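Local coordinates for superantigen-like protein SSL10 (Staphylococcus aureus subsp. aureus, PDB 6LWT) that probably inhibits the classical complement pathway by binding the Fc region of human IgG, and probably impairs plasma clotting by binding prothrombin and a coagulation factor, at residues A[106-111]-A[194-199]; A[157-162]-A[173-178]. One frame throughout, in Å; residues are numbered along the deposited sequence.

Contact 1 of 2, residues A[106-111]-A[194-199]; sequences ILNISK and DIEVNL
Leu107 and Val197 meet through single methyl groups, CD1 of Leu107 lying 3.4 Å from CG2 of Val197, tighter than usual van der Waals contact. With CG anti to the backbone N (chi1 171°), Leu107 carries CD1 over to both Val197 and Ile195, 3.7 Å from CG2 of Ile195. Next along the same face, Ile109 lies beside Val197, both pointing the same way, with Ile109 CD1 3.9 Å from Val197 CB. Helix 133-148 covers this face: His143 packs on Leu107, Leu144 on Val197 and Tyr148 on Ile109.

Five backbone hydrogen bonds join the parallel strands of the beta-grasp sheet, each strand donating and accepting in turn. They start with Ile195 N to Ile106 O (3.0 Å) and finish with Leu199 N to Ser110 O (2.8 Å), the last donor lying one residue past the Ser110-Asn198 pair.

The other face carries Asn108, Ser110, Asp194, Glu196 and Asn198, with Ile106 at its start. Here the Asn108 amide reaches across to the Glu196 chain, ND2 3.5 Å from CG, with amide and carboxylate planes 35° apart.

Backbone bonds fix the register, and the side chains divide by face: branched aliphatic groups pack against the helix, mostly polar ones line the partly exposed side.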
loop_
_atom_site.group_PDB
_atom_site.type_symbol
_atom_site.label_atom_id
_atom_site.label_comp_id
_atom_site.label_asym_id
_atom_site.label_seq_id
_atom_site.Cartn_x
_atom_site.Cartn_y
_atom_site.Cartn_z
ATOM N N ILE A 106 -11.102 -12.586 -4.309
ATOM C CA ILE A 106 -12.190 -11.902 -4.969
ATOM C C ILE A 106 -12.364 -10.507 -4.382
ATOM O O ILE A 106 -12.569 -10.354 -3.183
ATOM C CB ILE A 106 -13.508 -12.684 -4.881
ATOM C CG1 ILE A 106 -13.318 -14.115 -5.439
ATOM C CG2 ILE A 106 -14.598 -11.925 -5.618
ATOM C CD1 ILE A 106 -12.853 -14.180 -6.878
ATOM N N LEU A 107 -12.306 -9.519 -5.268
ATOM C CA LEU A 107 -12.606 -8.135 -4.951
ATOM C C LEU A 107 -14.073 -7.897 -5.278
ATOM O O LEU A 107 -14.499 -8.166 -6.407
ATOM C CB LEU A 107 -11.725 -7.221 -5.792
ATOM C CG LEU A 107 -11.964 -5.715 -5.806
ATOM C CD1 LEU A 107 -12.005 -5.149 -4.418
ATOM C CD2 LEU A 107 -10.863 -5.046 -6.633
ATOM N N ASN A 108 -14.845 -7.397 -4.323
ATOM C CA ASN A 108 -16.236 -7.068 -4.608
ATOM C C ASN A 108 -16.520 -5.610 -4.303
ATOM O O ASN A 108 -16.077 -5.100 -3.262
ATOM C CB ASN A 108 -17.234 -8.070 -4.000
ATOM C CG ASN A 108 -17.385 -7.975 -2.485
ATOM O OD1 ASN A 108 -16.824 -8.780 -1.743
ATOM N ND2 ASN A 108 -18.200 -7.046 -2.025
ATOM N N ILE A 109 -17.258 -4.966 -5.210
ATOM C CA ILE A 109 -17.493 -3.532 -5.171
ATOM C C ILE A 109 -18.993 -3.260 -5.052
ATOM O O ILE A 109 -19.812 -3.808 -5.835
ATOM C CB ILE A 109 -17.033 -2.811 -6.472
ATOM C CG1 ILE A 109 -15.732 -3.382 -7.040
ATOM C CG2 ILE A 109 -16.927 -1.293 -6.241
ATOM C CD1 ILE A 109 -14.516 -3.144 -6.182
ATOM N N SER A 110 -19.335 -2.402 -4.091
ATOM C CA SER A 110 -20.671 -1.849 -3.969
ATOM C C SER A 110 -20.535 -0.339 -4.175
ATOM O O SER A 110 -19.853 0.333 -3.388
ATOM C CB SER A 110 -21.238 -2.144 -2.604
ATOM O OG SER A 110 -22.383 -1.332 -2.395
ATOM N N LYS A 111 -21.146 0.181 -5.242
ATOM C CA LYS A 111 -20.989 1.589 -5.602
ATOM C C LYS A 111 -22.271 2.279 -6.083
ATOM O O LYS A 111 -22.175 3.261 -6.807
ATOM C CB LYS A 111 -19.891 1.729 -6.657
ATOM C CG LYS A 111 -20.144 0.949 -7.942
ATOM C CD LYS A 111 -19.268 1.439 -9.082
ATOM C CE LYS A 111 -19.276 0.475 -10.254
ATOM N NZ LYS A 111 -20.552 0.510 -11.021
ATOM N N ASP A 194 -10.958 -12.312 0.733
ATOM C CA ASP A 194 -11.691 -11.397 -0.127
ATOM C C ASP A 194 -11.436 -9.953 0.280
ATOM O O ASP A 194 -10.887 -9.696 1.354
ATOM C CB ASP A 194 -13.197 -11.720 -0.137
ATOM C CG ASP A 194 -13.770 -11.882 1.252
ATOM O OD1 ASP A 194 -13.646 -10.953 2.042
ATOM O OD2 ASP A 194 -14.330 -12.959 1.567
ATOM N N ILE A 195 -11.826 -9.048 -0.606
ATOM C CA ILE A 195 -11.655 -7.614 -0.444
ATOM C C ILE A 195 -13.002 -6.967 -0.763
ATOM O O ILE A 195 -13.457 -7.030 -1.904
ATOM C CB ILE A 195 -10.552 -7.072 -1.384
ATOM C CG1 ILE A 195 -9.205 -7.809 -1.157
ATOM C CG2 ILE A 195 -10.361 -5.596 -1.171
ATOM C CD1 ILE A 195 -8.195 -7.597 -2.250
ATOM N N GLU A 196 -13.622 -6.352 0.236
ATOM C CA GLU A 196 -14.951 -5.765 0.109
ATOM C C GLU A 196 -14.800 -4.254 0.049
ATOM O O GLU A 196 -14.268 -3.667 0.980
ATOM C CB GLU A 196 -15.842 -6.158 1.293
ATOM C CG GLU A 196 -17.281 -5.687 1.103
ATOM C CD GLU A 196 -18.185 -5.856 2.318
ATOM O OE1 GLU A 196 -19.333 -5.369 2.217
ATOM O OE2 GLU A 196 -17.769 -6.422 3.362
ATOM N N VAL A 197 -15.259 -3.646 -1.042
ATOM C CA VAL A 197 -15.188 -2.192 -1.237
ATOM C C VAL A 197 -16.611 -1.645 -1.204
ATOM O O VAL A 197 -17.479 -2.120 -1.938
ATOM C CB VAL A 197 -14.518 -1.818 -2.566
ATOM C CG1 VAL A 197 -14.468 -0.293 -2.724
ATOM C CG2 VAL A 197 -13.118 -2.420 -2.660
ATOM N N ASN A 198 -16.850 -0.661 -0.340
ATOM C CA ASN A 198 -18.130 0.048 -0.297
ATOM C C ASN A 198 -17.897 1.524 -0.583
ATOM O O ASN A 198 -17.160 2.169 0.153
ATOM C CB ASN A 198 -18.774 -0.170 1.067
ATOM C CG ASN A 198 -19.362 -1.560 1.203
ATOM O OD1 ASN A 198 -18.729 -2.472 1.728
ATOM N ND2 ASN A 198 -20.566 -1.736 0.695
ATOM N N LEU A 199 -18.487 2.028 -1.668
ATOM C CA LEU A 199 -18.280 3.406 -2.144
ATOM C C LEU A 199 -19.566 4.217 -2.029
ATOM O O LEU A 199 -20.631 3.662 -1.849
ATOM C CB LEU A 199 -17.802 3.419 -3.597
ATOM C CG LEU A 199 -16.490 2.674 -3.863
ATOM C CD1 LEU A 199 -16.083 2.786 -5.317
ATOM C CD2 LEU A 199 -15.363 3.185 -2.959
#

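Contact 2 of 2, residues A[157-162]-A[173-178]; sequences DGRVKI and DLRSKL
Arg159 lays its guanidinium flat on that of Arg175, the centres 3.9 Å apart and the planes 17° from parallel, with NH2 of Arg159 over the centre of the Arg175 group. The stack sits where two antiparallel strands of the beta-grasp sheet part: Arg159 and Asp173 form a non-hydrogen-bonded pair, after which the chain leaves in a type I beta turn from Asp173 to Ser176.

Two aspartates probably offset the like charges. Asp173 is gripped side-on by Arg175, NE meeting the syn lone pair of OD1 at 3.0 Å and NH2 reaching OD2 at 2.9 Å. Backbone N of Arg175 also donates to OD1, closing an Asx turn, so two bonds fix this oxygen. Across the contact OD1 lies over a face of the Arg159 guanidinium, attracted by charge alone. Asp157 OD1 instead accepts from Arg159 NH1 at 2.9 Å. A bend at chi2 (-69°) folds the Arg159 chain back toward this carboxylate, and Leu201 packs on both Asp157 and Arg159.

On the buried side Leu174 points toward the strand. Its CD2 lies 3.8 Å from Val160 CG2, while Leu199 and Arg141 also touch the leucine. Gly158 O takes two donors from opposite faces of its plane, Leu174 N at 2.9 Å and Arg159 NH1 at 3.0 Å.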
loop_
_atom_site.group_PDB
_atom_site.type_symbol
_atom_site.label_atom_id
_atom_site.label_comp_id
_atom_site.label_asym_id
_atom_site.label_seq_id
_atom_site.Cartn_x
_atom_site.Cartn_y
_atom_site.Cartn_z
ATOM N N ASP A 157 -15.846 9.148 0.357
ATOM C CA ASP A 157 -16.529 8.411 1.421
ATOM C C ASP A 157 -16.721 6.935 1.015
ATOM O O ASP A 157 -17.700 6.562 0.370
ATOM C CB ASP A 157 -17.877 9.056 1.797
ATOM C CG ASP A 157 -18.329 8.698 3.208
ATOM O OD1 ASP A 157 -17.822 7.703 3.792
ATOM O OD2 ASP A 157 -19.194 9.424 3.751
ATOM N N GLY A 158 -15.761 6.113 1.404
ATOM C CA GLY A 158 -15.844 4.680 1.162
ATOM C C GLY A 158 -14.931 3.923 2.097
ATOM O O GLY A 158 -14.118 4.523 2.830
ATOM N N ARG A 159 -15.066 2.601 2.077
ATOM C CA ARG A 159 -14.253 1.735 2.908
ATOM C C ARG A 159 -13.775 0.555 2.096
ATOM O O ARG A 159 -14.409 0.167 1.112
ATOM C CB ARG A 159 -15.045 1.208 4.101
ATOM C CG ARG A 159 -15.758 2.262 4.941
ATOM C CD ARG A 159 -14.839 3.180 5.746
ATOM N NE ARG A 159 -15.690 4.074 6.537
ATOM C CZ ARG A 159 -16.235 5.217 6.107
ATOM N NH1 ARG A 159 -16.007 5.695 4.880
ATOM N NH2 ARG A 159 -17.025 5.903 6.930
ATOM N N VAL A 160 -12.645 -0.004 2.509
ATOM C CA VAL A 160 -12.148 -1.230 1.902
ATOM C C VAL A 160 -11.809 -2.215 3.005
ATOM O O VAL A 160 -10.958 -1.898 3.810
ATOM C CB VAL A 160 -10.869 -0.986 1.083
ATOM C CG1 VAL A 160 -10.364 -2.313 0.524
ATOM C CG2 VAL A 160 -11.107 0.035 -0.023
ATOM N N LYS A 161 -12.426 -3.395 3.022
ATOM C CA LYS A 161 -12.159 -4.398 4.057
ATOM C C LYS A 161 -11.451 -5.595 3.434
ATOM O O LYS A 161 -12.037 -6.309 2.616
ATOM C CB LYS A 161 -13.439 -4.845 4.760
ATOM C CG LYS A 161 -13.220 -5.889 5.868
ATOM C CD LYS A 161 -14.532 -6.424 6.438
ATOM C CE LYS A 161 -14.290 -7.449 7.541
ATOM N NZ LYS A 161 -15.370 -7.462 8.574
ATOM N N ILE A 162 -10.210 -5.800 3.845
ATOM C CA ILE A 162 -9.418 -6.936 3.391
ATOM C C ILE A 162 -9.531 -8.030 4.461
ATOM O O ILE A 162 -9.058 -7.849 5.588
ATOM C CB ILE A 162 -7.948 -6.517 3.179
ATOM C CG1 ILE A 162 -7.839 -5.389 2.136
ATOM C CG2 ILE A 162 -7.090 -7.710 2.794
ATOM C CD1 ILE A 162 -6.613 -4.517 2.317
ATOM N N ASP A 173 -10.069 3.176 5.599
ATOM C CA ASP A 173 -10.955 4.311 5.401
ATOM C C ASP A 173 -10.465 5.129 4.200
ATOM O O ASP A 173 -9.402 5.742 4.243
ATOM C CB ASP A 173 -10.961 5.164 6.667
ATOM C CG ASP A 173 -12.014 6.272 6.642
ATOM O OD1 ASP A 173 -12.697 6.504 5.602
ATOM O OD2 ASP A 173 -12.141 6.916 7.708
ATOM N N LEU A 174 -11.256 5.161 3.133
ATOM C CA LEU A 174 -10.894 5.914 1.933
ATOM C C LEU A 174 -10.971 7.441 2.130
ATOM O O LEU A 174 -10.440 8.173 1.310
ATOM C CB LEU A 174 -11.719 5.487 0.715
ATOM C CG LEU A 174 -11.574 3.995 0.354
ATOM C CD1 LEU A 174 -12.576 3.663 -0.731
ATOM C CD2 LEU A 174 -10.152 3.689 -0.077
ATOM N N ARG A 175 -11.558 7.904 3.228
ATOM C CA ARG A 175 -11.597 9.339 3.519
ATOM C C ARG A 175 -10.257 9.922 3.993
ATOM O O ARG A 175 -10.120 11.136 4.056
ATOM C CB ARG A 175 -12.661 9.656 4.548
ATOM C CG ARG A 175 -14.068 9.191 4.185
ATOM C CD ARG A 175 -15.026 9.382 5.356
ATOM N NE ARG A 175 -14.602 8.583 6.513
ATOM C CZ ARG A 175 -15.163 8.633 7.718
ATOM N NH1 ARG A 175 -16.209 9.422 7.952
ATOM N NH2 ARG A 175 -14.680 7.879 8.697
ATOM N N SER A 176 -9.284 9.083 4.326
ATOM C CA SER A 176 -7.951 9.582 4.625
ATOM C C SER A 176 -6.843 8.693 4.104
ATOM O O SER A 176 -7.063 7.541 3.672
ATOM C CB SER A 176 -7.800 9.789 6.131
ATOM O OG SER A 176 -8.166 8.627 6.819
ATOM N N LYS A 177 -5.635 9.236 4.167
ATOM C CA LYS A 177 -4.445 8.485 3.768
ATOM C C LYS A 177 -4.214 7.363 4.767
ATOM O O LYS A 177 -4.500 7.519 5.950
ATOM C CB LYS A 177 -3.214 9.395 3.697
ATOM C CG LYS A 177 -2.119 8.839 2.802
ATOM C CD LYS A 177 -0.694 9.302 3.142
ATOM C CE LYS A 177 -0.368 10.685 2.628
ATOM N NZ LYS A 177 1.070 11.025 2.867
ATOM N N LEU A 178 -3.695 6.223 4.311
ATOM C CA LEU A 178 -3.241 5.203 5.262
ATOM C C LEU A 178 -2.201 5.848 6.181
ATOM O O LEU A 178 -1.361 6.592 5.712
ATOM C CB LEU A 178 -2.605 4.010 4.550
ATOM C CG LEU A 178 -2.160 2.837 5.422
ATOM C CD1 LEU A 178 -3.345 2.154 6.075
ATOM C CD2 LEU A 178 -1.398 1.828 4.586
#

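In the fold
Both contacts belong to the five-stranded beta-grasp sheet. Contact 1 joins strand 106-110 to the central strand 192-198; contact 2 lies where strand 159-164, the central strand's other neighbour, begins and edge strand 169-173 runs into a turn. Backbone bonds from Lys161 N to Glu196 O and Arg159 N to Asn198 O link the two. Helix 133-148 backs both, and their buried residues join in one core, with Ile195 against Val160 and Leu199 against Leu174. Each also has a more open side. Contact 1 relies on regular strand pairing, whereas contact 2, with one backbone bond between its segments, relies on a charged side-chain network.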